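Local structure of translation initiation inhibitor (Streptococcus pyogenes, 2EWC) at residues Y7-L18 / E50-L58; A62-R71 / L110-Y119. The protein is of unknown function but belongs to the widespread YjgF family and is named a putative translation initiation inhibitor. One frame throughout, in Å; residues are numbered along the deposited sequence.

Contact 1. Residues Y7-L18 / E50-L58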
loop_
_atom_site.group_PDB
_atom_site.type_symbol
_atom_site.label_atom_id
_atom_site.label_comp_id
_atom_site.label_asym_id
_atom_site.label_seq_id
_atom_site.Cartn_x
_atom_site.Cartn_y
_atom_site.Cartn_z
ATOM N N TYR B 7 -46.914 10.887 -19.232
ATOM C CA TYR B 7 -46.873 11.844 -20.355
ATOM C C TYR B 7 -46.113 11.257 -21.527
ATOM O O TYR B 7 -45.284 10.377 -21.327
ATOM C CB TYR B 7 -46.146 13.124 -19.949
ATOM C CG TYR B 7 -46.751 13.882 -18.796
ATOM C CD1 TYR B 7 -47.514 15.026 -19.016
ATOM C CD2 TYR B 7 -46.523 13.482 -17.480
ATOM C CE1 TYR B 7 -48.063 15.742 -17.937
ATOM C CE2 TYR B 7 -47.061 14.181 -16.404
ATOM C CZ TYR B 7 -47.833 15.300 -16.638
ATOM O OH TYR B 7 -48.350 15.987 -15.573
ATOM N N ASP B 8 -46.381 11.738 -22.741
ATOM C CA ASP B 8 -45.657 11.270 -23.924
ATOM C C ASP B 8 -45.675 9.729 -24.042
ATOM O O ASP B 8 -44.631 9.083 -24.229
ATOM C CB ASP B 8 -44.206 11.780 -23.855
ATOM C CG ASP B 8 -43.478 11.660 -25.179
ATOM O OD1 ASP B 8 -44.169 11.701 -26.229
ATOM O OD2 ASP B 8 -42.222 11.528 -25.162
ATOM N N VAL B 9 -46.863 9.147 -23.902
ATOM C CA VAL B 9 -47.050 7.703 -23.933
ATOM C C VAL B 9 -46.902 7.168 -25.350
ATOM O O VAL B 9 -47.451 7.729 -26.294
ATOM C CB VAL B 9 -48.419 7.321 -23.369
ATOM C CG1 VAL B 9 -48.711 5.854 -23.587
ATOM C CG2 VAL B 9 -48.470 7.640 -21.888
ATOM N N ASN B 10 -46.134 6.090 -25.494
ATOM C CA ASN B 10 -45.962 5.430 -26.783
ATOM C C ASN B 10 -46.706 4.102 -26.783
ATOM O O ASN B 10 -46.244 3.124 -26.214
ATOM C CB ASN B 10 -44.464 5.267 -27.119
ATOM C CG ASN B 10 -44.225 4.751 -28.542
ATOM O OD1 ASN B 10 -45.001 3.969 -29.061
ATOM N ND2 ASN B 10 -43.121 5.170 -29.154
ATOM N N GLU B 11 -47.866 4.091 -27.432
ATOM C CA GLU B 11 -48.773 2.937 -27.444
ATOM C C GLU B 11 -48.194 1.686 -28.114
ATOM O O GLU B 11 -48.446 0.578 -27.666
ATOM C CB GLU B 11 -50.131 3.309 -28.091
ATOM C CG GLU B 11 -50.925 4.439 -27.371
ATOM C CD GLU B 11 -51.379 4.076 -25.947
ATOM O OE1 GLU B 11 -51.208 2.898 -25.543
ATOM O OE2 GLU B 11 -51.904 4.969 -25.227
ATOM N N ASP B 12 -47.438 1.872 -29.193
ATOM C CA ASP B 12 -46.830 0.755 -29.936
ATOM C C ASP B 12 -45.697 0.060 -29.197
ATOM O O ASP B 12 -45.543 -1.161 -29.296
ATOM C CB ASP B 12 -46.283 1.231 -31.289
ATOM C CG ASP B 12 -47.233 2.164 -32.010
ATOM O OD1 ASP B 12 -46.730 3.110 -32.656
ATOM O OD2 ASP B 12 -48.475 1.969 -31.925
ATOM N N ARG B 13 -44.879 0.831 -28.485
ATOM C CA ARG B 13 -43.732 0.249 -27.784
ATOM C C ARG B 13 -44.104 -0.200 -26.361
ATOM O O ARG B 13 -43.422 -1.037 -25.771
ATOM C CB ARG B 13 -42.537 1.214 -27.750
ATOM C CG ARG B 13 -42.212 1.996 -29.054
ATOM C CD ARG B 13 -42.129 1.147 -30.341
ATOM N NE ARG B 13 -41.316 -0.058 -30.187
ATOM C CZ ARG B 13 -40.013 -0.058 -29.907
ATOM N NH1 ARG B 13 -39.358 1.091 -29.728
ATOM N NH2 ARG B 13 -39.357 -1.216 -29.784
ATOM N N GLY B 14 -45.202 0.324 -25.823
ATOM C CA GLY B 14 -45.598 -0.004 -24.452
ATOM C C GLY B 14 -44.697 0.659 -23.418
ATOM O O GLY B 14 -44.240 0.005 -22.487
ATOM N N HIS B 15 -44.430 1.953 -23.589
ATOM C CA HIS B 15 -43.667 2.722 -22.602
ATOM C C HIS B 15 -44.221 4.138 -22.441
ATOM O O HIS B 15 -44.946 4.634 -23.311
ATOM C CB HIS B 15 -42.160 2.731 -22.923
ATOM C CG HIS B 15 -41.778 3.487 -24.169
ATOM N ND1 HIS B 15 -40.965 2.945 -25.148
ATOM C CD2 HIS B 15 -42.047 4.755 -24.567
ATOM C CE1 HIS B 15 -40.767 3.845 -26.100
ATOM N NE2 HIS B 15 -41.419 4.949 -25.775
ATOM N N THR B 16 -43.878 4.786 -21.333
ATOM C CA THR B 16 -44.254 6.166 -21.096
ATOM C C THR B 16 -42.996 7.035 -21.139
ATOM O O THR B 16 -41.985 6.722 -20.468
ATOM C CB THR B 16 -44.954 6.309 -19.724
ATOM O OG1 THR B 16 -46.185 5.567 -19.744
ATOM C CG2 THR B 16 -45.235 7.758 -19.402
ATOM N N GLY B 17 -43.049 8.114 -21.923
ATOM C CA GLY B 17 -41.883 8.970 -22.136
ATOM C C GLY B 17 -41.420 9.625 -20.846
ATOM O O GLY B 17 -40.227 9.727 -20.587
ATOM N N LEU B 18 -42.374 10.070 -20.039
ATOM C CA LEU B 18 -42.070 10.679 -18.760
ATOM C C LEU B 18 -43.183 10.331 -17.766
ATOM O O LEU B 18 -44.368 10.624 -18.018
ATOM C CB LEU B 18 -41.991 12.207 -18.895
ATOM C CG LEU B 18 -41.752 12.930 -17.566
ATOM C CD1 LEU B 18 -40.289 12.824 -17.184
ATOM C CD2 LEU B 18 -42.185 14.377 -17.613
ATOM N N GLU B 50 -34.871 17.240 -22.949
ATOM C CA GLU B 50 -35.404 18.584 -22.741
ATOM C C GLU B 50 -36.868 18.707 -23.171
ATOM O O GLU B 50 -37.662 19.372 -22.487
ATOM C CB GLU B 50 -34.573 19.642 -23.485
ATOM C CG GLU B 50 -33.189 19.852 -22.900
ATOM C CD GLU B 50 -32.461 21.040 -23.494
ATOM O OE1 GLU B 50 -32.346 21.127 -24.748
ATOM O OE2 GLU B 50 -32.004 21.901 -22.694
ATOM N N ARG B 51 -37.202 18.114 -24.321
ATOM C CA ARG B 51 -38.572 18.124 -24.828
ATOM C C ARG B 51 -39.493 17.508 -23.798
ATOM O O ARG B 51 -40.531 18.064 -23.490
ATOM C CB ARG B 51 -38.709 17.341 -26.143
ATOM C CG ARG B 51 -40.149 17.360 -26.702
ATOM C CD ARG B 51 -40.346 16.537 -27.981
ATOM N NE ARG B 51 -40.179 15.113 -27.731
ATOM C CZ ARG B 51 -41.110 14.291 -27.246
ATOM N NH1 ARG B 51 -42.331 14.729 -26.957
ATOM N NH2 ARG B 51 -40.805 13.003 -27.045
ATOM N N ARG B 52 -39.116 16.347 -23.274
ATOM C CA ARG B 52 -39.991 15.647 -22.343
ATOM C C ARG B 52 -40.112 16.411 -21.030
ATOM O O ARG B 52 -41.201 16.554 -20.508
ATOM C CB ARG B 52 -39.530 14.211 -22.131
ATOM C CG ARG B 52 -40.030 13.254 -23.216
ATOM C CD ARG B 52 -39.150 12.005 -23.252
ATOM N NE ARG B 52 -39.669 10.978 -24.156
ATOM C CZ ARG B 52 -39.037 9.835 -24.441
ATOM N NH1 ARG B 52 -37.840 9.565 -23.914
ATOM N NH2 ARG B 52 -39.609 8.956 -25.269
ATOM N N LEU B 53 -38.994 16.919 -20.533
ATOM C CA LEU B 53 -38.974 17.718 -19.329
ATOM C C LEU B 53 -39.834 18.990 -19.449
ATOM O O LEU B 53 -40.454 19.421 -18.464
ATOM C CB LEU B 53 -37.525 18.063 -18.942
ATOM C CG LEU B 53 -36.662 16.920 -18.403
ATOM C CD1 LEU B 53 -35.211 17.368 -18.272
ATOM C CD2 LEU B 53 -37.203 16.440 -17.060
ATOM N N ALA B 54 -39.860 19.583 -20.643
ATOM C CA ALA B 54 -40.683 20.755 -20.891
ATOM C C ALA B 54 -42.198 20.481 -20.762
ATOM O O ALA B 54 -42.973 21.396 -20.510
ATOM C CB ALA B 54 -40.353 21.387 -22.264
ATOM N N LEU B 55 -42.619 19.229 -20.910
ATOM C CA LEU B 55 -44.032 18.865 -20.685
ATOM C C LEU B 55 -44.526 19.172 -19.255
ATOM O O LEU B 55 -45.719 19.355 -19.018
ATOM C CB LEU B 55 -44.263 17.386 -21.031
ATOM C CG LEU B 55 -43.991 17.048 -22.505
ATOM C CD1 LEU B 55 -43.890 15.565 -22.747
ATOM C CD2 LEU B 55 -45.048 17.674 -23.410
ATOM N N VAL B 56 -43.601 19.234 -18.303
ATOM C CA VAL B 56 -43.948 19.473 -16.908
ATOM C C VAL B 56 -43.286 20.758 -16.415
ATOM O O VAL B 56 -43.155 20.976 -15.204
ATOM C CB VAL B 56 -43.583 18.256 -16.017
ATOM C CG1 VAL B 56 -44.472 17.066 -16.377
ATOM C CG2 VAL B 56 -42.078 17.869 -16.153
ATOM N N GLY B 57 -42.870 21.594 -17.366
ATOM C CA GLY B 57 -42.290 22.897 -17.073
ATOM C C GLY B 57 -40.911 22.829 -16.428
ATOM O O GLY B 57 -40.507 23.754 -15.711
ATOM N N LEU B 58 -40.186 21.739 -16.679
ATOM C CA LEU B 58 -38.854 21.569 -16.119
ATOM C C LEU B 58 -37.778 21.736 -17.179
ATOM O O LEU B 58 -38.049 21.823 -18.376
ATOM C CB LEU B 58 -38.705 20.222 -15.396
ATOM C CG LEU B 58 -39.605 19.990 -14.174
ATOM C CD1 LEU B 58 -39.419 18.586 -13.667
ATOM C CD2 LEU B 58 -39.334 21.037 -13.070
HETATM O O HOH W 1 -42.378 8.054 -26.245
#
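Asp8 sends one carboxylate oxygen, OD2, to two arginines at the end of helix 38-54. Arg52 NE donates to it at 2.8 Å, nearly straight at 172° and within its own guanidinium plane, while Arg51 NH2 reaches the same Asp8 OD2, also at 2.8 Å, from above the carboxylate plane. Asp8 CG stands anti to the backbone N (chi1 -165°), which swings the carboxylate toward the helix. The extended chain of Arg52 then carries its guanidinium under Gly17, whose CA lies over one face, 3.6 Å from Arg52 NE. Beside this charged cluster Val56 carries most of the apolar contact, with Leu55 CD1 against Asp8 CB and Tyr7 CB: Val56 CG1 sits over the Tyr7 ring face, 4.0 Å from the centroid, in a CH-pi contact, and meets Leu18 CD2 tip to tip at 3.7 Å.

A water accepts from Arg52 NH2, donates to Asp8 O and lies at the edge of His15. Farther out, Glu48 gives Arg51 NH2 a second carboxylate, Tyr29 O takes Arg52 NH1, and Glu20 holds the Tyr7 hydroxyl. Gly17 and Leu18 facing Tyr7 make a classic beta bulge in the N-terminal hairpin, and Gly57 closes the opposing helix with a Schellman motif.

Contact 2. Residues A62-R71 / L110-Y119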
loop_
_atom_site.group_PDB
_atom_site.type_symbol
_atom_site.label_atom_id
_atom_site.label_comp_id
_atom_site.label_asym_id
_atom_site.label_seq_id
_atom_site.Cartn_x
_atom_site.Cartn_y
_atom_site.Cartn_z
ATOM N N ALA B 62 -33.253 20.487 -13.440
ATOM C CA ALA B 62 -34.012 19.581 -12.556
ATOM C C ALA B 62 -33.509 18.151 -12.599
ATOM O O ALA B 62 -33.927 17.333 -11.790
ATOM C CB ALA B 62 -35.486 19.613 -12.894
ATOM N N VAL B 63 -32.607 17.829 -13.525
ATOM C CA VAL B 63 -32.194 16.430 -13.651
ATOM C C VAL B 63 -31.196 16.014 -12.565
ATOM O O VAL B 63 -30.153 16.639 -12.398
ATOM C CB VAL B 63 -31.656 16.113 -15.050
ATOM C CG1 VAL B 63 -31.249 14.610 -15.139
ATOM C CG2 VAL B 63 -32.725 16.412 -16.083
ATOM N N VAL B 64 -31.541 14.962 -11.822
ATOM C CA VAL B 64 -30.739 14.513 -10.687
ATOM C C VAL B 64 -29.856 13.304 -11.000
ATOM O O VAL B 64 -28.789 13.146 -10.389
ATOM C CB VAL B 64 -31.594 14.262 -9.387
ATOM C CG1 VAL B 64 -32.343 15.536 -8.971
ATOM C CG2 VAL B 64 -32.575 13.093 -9.539
ATOM N N GLN B 65 -30.271 12.478 -11.956
ATOM C CA GLN B 65 -29.543 11.233 -12.255
ATOM C C GLN B 65 -29.767 10.849 -13.706
ATOM O O GLN B 65 -30.856 11.037 -14.225
ATOM C CB GLN B 65 -29.961 10.080 -11.306
ATOM C CG GLN B 65 -28.970 8.913 -11.270
ATOM C CD GLN B 65 -29.195 7.922 -12.410
ATOM O OE1 GLN B 65 -30.296 7.839 -12.947
ATOM N NE2 GLN B 65 -28.146 7.165 -12.783
HETATM N N MSE B 66 -28.731 10.319 -14.351
HETATM C CA MSE B 66 -28.773 10.022 -15.783
HETATM C C MSE B 66 -28.023 8.730 -16.014
HETATM O O MSE B 66 -26.924 8.572 -15.510
HETATM C CB MSE B 66 -28.056 11.132 -16.545
HETATM C CG MSE B 66 -28.830 11.740 -17.698
HETATM SE SE MSE B 66 -28.165 13.313 -18.332
HETATM C CE MSE B 66 -26.421 13.047 -18.223
ATOM N N ASP B 67 -28.621 7.800 -16.757
ATOM C CA ASP B 67 -27.912 6.603 -17.208
ATOM C C ASP B 67 -27.613 6.806 -18.693
ATOM O O ASP B 67 -28.524 7.122 -19.449
ATOM C CB ASP B 67 -28.773 5.350 -17.006
ATOM C CG ASP B 67 -28.741 4.845 -15.580
ATOM O OD1 ASP B 67 -27.954 5.377 -14.774
ATOM O OD2 ASP B 67 -29.495 3.900 -15.246
ATOM N N CYS B 68 -26.352 6.665 -19.093
ATOM C CA CYS B 68 -25.972 6.899 -20.495
ATOM C C CYS B 68 -25.581 5.595 -21.155
ATOM O O CYS B 68 -24.710 4.878 -20.653
ATOM C CB CYS B 68 -24.828 7.904 -20.579
ATOM S SG CYS B 68 -25.065 9.341 -19.470
ATOM N N LEU B 69 -26.242 5.260 -22.260
ATOM C CA LEU B 69 -25.995 3.972 -22.917
ATOM C C LEU B 69 -25.233 4.197 -24.226
ATOM O O LEU B 69 -25.710 4.911 -25.100
ATOM C CB LEU B 69 -27.313 3.226 -23.200
ATOM C CG LEU B 69 -28.277 2.846 -22.055
ATOM C CD1 LEU B 69 -29.468 2.004 -22.571
ATOM C CD2 LEU B 69 -27.585 2.101 -20.947
ATOM N N PHE B 70 -24.079 3.553 -24.377
ATOM C CA PHE B 70 -23.234 3.768 -25.549
ATOM C C PHE B 70 -23.027 2.444 -26.266
ATOM O O PHE B 70 -22.782 1.412 -25.621
ATOM C CB PHE B 70 -21.830 4.230 -25.153
ATOM C CG PHE B 70 -21.750 5.604 -24.525
ATOM C CD1 PHE B 70 -21.354 6.710 -25.294
ATOM C CD2 PHE B 70 -21.969 5.774 -23.165
ATOM C CE1 PHE B 70 -21.254 7.969 -24.738
ATOM C CE2 PHE B 70 -21.856 7.043 -22.581
ATOM C CZ PHE B 70 -21.511 8.148 -23.371
ATOM N N ARG B 71 -23.047 2.470 -27.592
ATOM C CA ARG B 71 -22.557 1.317 -28.342
ATOM C C ARG B 71 -21.025 1.169 -28.132
ATOM O O ARG B 71 -20.501 0.049 -28.113
ATOM C CB ARG B 71 -22.892 1.476 -29.833
ATOM C CG ARG B 71 -22.534 0.279 -30.699
ATOM C CD ARG B 71 -22.988 0.518 -32.153
ATOM N NE ARG B 71 -24.454 0.565 -32.299
ATOM C CZ ARG B 71 -25.258 -0.495 -32.390
ATOM N NH1 ARG B 71 -24.759 -1.741 -32.344
ATOM N NH2 ARG B 71 -26.574 -0.301 -32.556
ATOM N N LEU B 110 -27.635 3.259 -34.708
ATOM C CA LEU B 110 -27.908 3.885 -33.417
ATOM C C LEU B 110 -26.692 3.745 -32.521
ATOM O O LEU B 110 -26.182 2.628 -32.359
ATOM C CB LEU B 110 -29.116 3.231 -32.744
ATOM C CG LEU B 110 -29.427 3.604 -31.283
ATOM C CD1 LEU B 110 -29.840 5.113 -31.141
ATOM C CD2 LEU B 110 -30.537 2.685 -30.758
ATOM N N LEU B 111 -26.227 4.856 -31.941
ATOM C CA LEU B 111 -24.999 4.864 -31.143
ATOM C C LEU B 111 -25.168 5.195 -29.668
ATOM O O LEU B 111 -24.259 4.952 -28.872
ATOM C CB LEU B 111 -23.964 5.839 -31.757
ATOM C CG LEU B 111 -23.672 5.676 -33.261
ATOM C CD1 LEU B 111 -22.901 6.877 -33.863
ATOM C CD2 LEU B 111 -22.964 4.312 -33.592
ATOM N N PHE B 112 -26.309 5.770 -29.295
ATOM C CA PHE B 112 -26.427 6.398 -27.984
ATOM C C PHE B 112 -27.880 6.563 -27.541
ATOM O O PHE B 112 -28.751 6.888 -28.354
ATOM C CB PHE B 112 -25.725 7.759 -28.022
ATOM C CG PHE B 112 -25.767 8.503 -26.721
ATOM C CD1 PHE B 112 -24.857 8.205 -25.703
ATOM C CD2 PHE B 112 -26.728 9.481 -26.504
ATOM C CE1 PHE B 112 -24.896 8.890 -24.478
ATOM C CE2 PHE B 112 -26.788 10.169 -25.284
ATOM C CZ PHE B 112 -25.848 9.875 -24.272
ATOM N N GLN B 113 -28.130 6.313 -26.258
ATOM C CA GLN B 113 -29.424 6.586 -25.632
ATOM C C GLN B 113 -29.129 7.143 -24.262
ATOM O O GLN B 113 -28.050 6.900 -23.724
ATOM C CB GLN B 113 -30.263 5.326 -25.465
ATOM C CG GLN B 113 -30.707 4.653 -26.757
ATOM C CD GLN B 113 -31.636 3.468 -26.490
ATOM O OE1 GLN B 113 -31.704 2.965 -25.371
ATOM N NE2 GLN B 113 -32.338 3.003 -27.531
ATOM N N VAL B 114 -30.073 7.903 -23.707
ATOM C CA VAL B 114 -29.939 8.362 -22.338
ATOM C C VAL B 114 -31.292 8.275 -21.623
ATOM O O VAL B 114 -32.331 8.376 -22.248
ATOM C CB VAL B 114 -29.289 9.773 -22.268
ATOM C CG1 VAL B 114 -30.213 10.888 -22.868
ATOM C CG2 VAL B 114 -28.854 10.084 -20.858
ATOM N N ASP B 115 -31.275 8.003 -20.324
ATOM C CA ASP B 115 -32.479 8.127 -19.527
ATOM C C ASP B 115 -32.132 8.882 -18.254
ATOM O O ASP B 115 -30.994 9.319 -18.081
ATOM C CB ASP B 115 -33.122 6.751 -19.278
ATOM C CG ASP B 115 -32.492 5.984 -18.117
ATOM O OD1 ASP B 115 -33.151 5.040 -17.604
ATOM O OD2 ASP B 115 -31.357 6.309 -17.692
ATOM N N GLY B 116 -33.092 9.060 -17.357
ATOM C CA GLY B 116 -32.794 9.749 -16.109
ATOM C C GLY B 116 -33.973 9.927 -15.187
ATOM O O GLY B 116 -35.107 9.537 -15.511
ATOM N N VAL B 117 -33.674 10.518 -14.030
ATOM C CA VAL B 117 -34.651 10.932 -13.052
ATOM C C VAL B 117 -34.529 12.469 -12.913
ATOM O O VAL B 117 -33.428 12.996 -12.870
ATOM C CB VAL B 117 -34.385 10.240 -11.669
ATOM C CG1 VAL B 117 -35.500 10.544 -10.692
ATOM C CG2 VAL B 117 -34.213 8.703 -11.824
ATOM N N ALA B 118 -35.653 13.171 -12.859
ATOM C CA ALA B 118 -35.674 14.604 -12.523
ATOM C C ALA B 118 -36.473 14.869 -11.227
ATOM O O ALA B 118 -37.220 14.002 -10.765
ATOM C CB ALA B 118 -36.237 15.416 -13.686
ATOM N N TYR B 119 -36.332 16.066 -10.650
ATOM C CA TYR B 119 -36.989 16.362 -9.389
ATOM C C TYR B 119 -37.539 17.776 -9.372
ATOM O O TYR B 119 -36.923 18.703 -9.913
ATOM C CB TYR B 119 -35.997 16.195 -8.248
ATOM C CG TYR B 119 -36.478 16.644 -6.870
ATOM C CD1 TYR B 119 -37.243 15.793 -6.072
ATOM C CD2 TYR B 119 -36.132 17.894 -6.353
ATOM C CE1 TYR B 119 -37.661 16.160 -4.806
ATOM C CE2 TYR B 119 -36.556 18.287 -5.058
ATOM C CZ TYR B 119 -37.325 17.393 -4.299
ATOM O OH TYR B 119 -37.767 17.717 -3.038
HETATM O O HOH W 2 -31.513 6.483 -14.744
#
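Strands 63-70 and 112-119 run antiparallel, their axes 4.5 Å apart at closest approach and 163° between directions. Paired backbone bonds join Leu69 with Gln113 and Asp67 with Asp115; toward the other end Val64 and Gln65 both face Val117 in a classic beta bulge, Val64 N giving Val117 O a 2.9 Å bond and Gln65 N a weak one. Beyond it Tyr119 N donates to Ala62 O.

Phe112 turns its edge to the face of Phe70, with Phe112 CE1 3.6 Å from Phe70 CZ and the planes 66° apart. Val114 CG2 meets CG of Met66, a selenomethionine here, at 3.6 Å on the same face. These two are neighbouring inner strands of the mixed sheet of the YjgF fold, and this face is covered by helices 38-54 and 76-87, with Ala45 on Phe112 and Val114, and Met79 on Cys68 and Phe70.

On the other face, among Leu69, Gln113 and Val117, lie Gln65, Asp67 and Asp115. Gln65 NE2 holds Asp67 OD1 at 2.7 Å, coming from above the carboxylate plane. Lys95 of the second subunit salt-bridges Asp67 OD2 and Asp115 OD1, while Lys95 of the same chain binds Asp67 OD1; the lysines would probably balance the negative charge of the two acids. At the strand end, Arg71 bends at chi3 (-67°) to grip Leu110 O side-on, with NE at 2.7 Å and NH2 at 3.0 Å from that oxygen. His103 O takes Arg71 NH2 as well, and a glycerol, probably from the crystallisation liquor, lies close to the Arg71 side chain.

Contact 2 is buried near the centre of the chain, whereas contact 1 lies toward its periphery and is only partly buried. Both involve the same mixed sheet: 7-18 supplies its outlying hairpin, 62-71 and 110-119 two of its inner strands. Contact 1 joins that hairpin to a helix end mainly through side chains, by shared charge and a small apolar patch; contact 2 is first a backbone ladder, with aromatic and aliphatic packing on one face and a mixed face with two buried acids on the other. Helix 38-54 bridges them, since Leu53 packs on Val63 and Ala118, with Leu53 CD1 3.4 Å from Val63 CG2. Both also meet the second subunit, contact 1 through the hairpin and contact 2 through the two aspartates and Leu69.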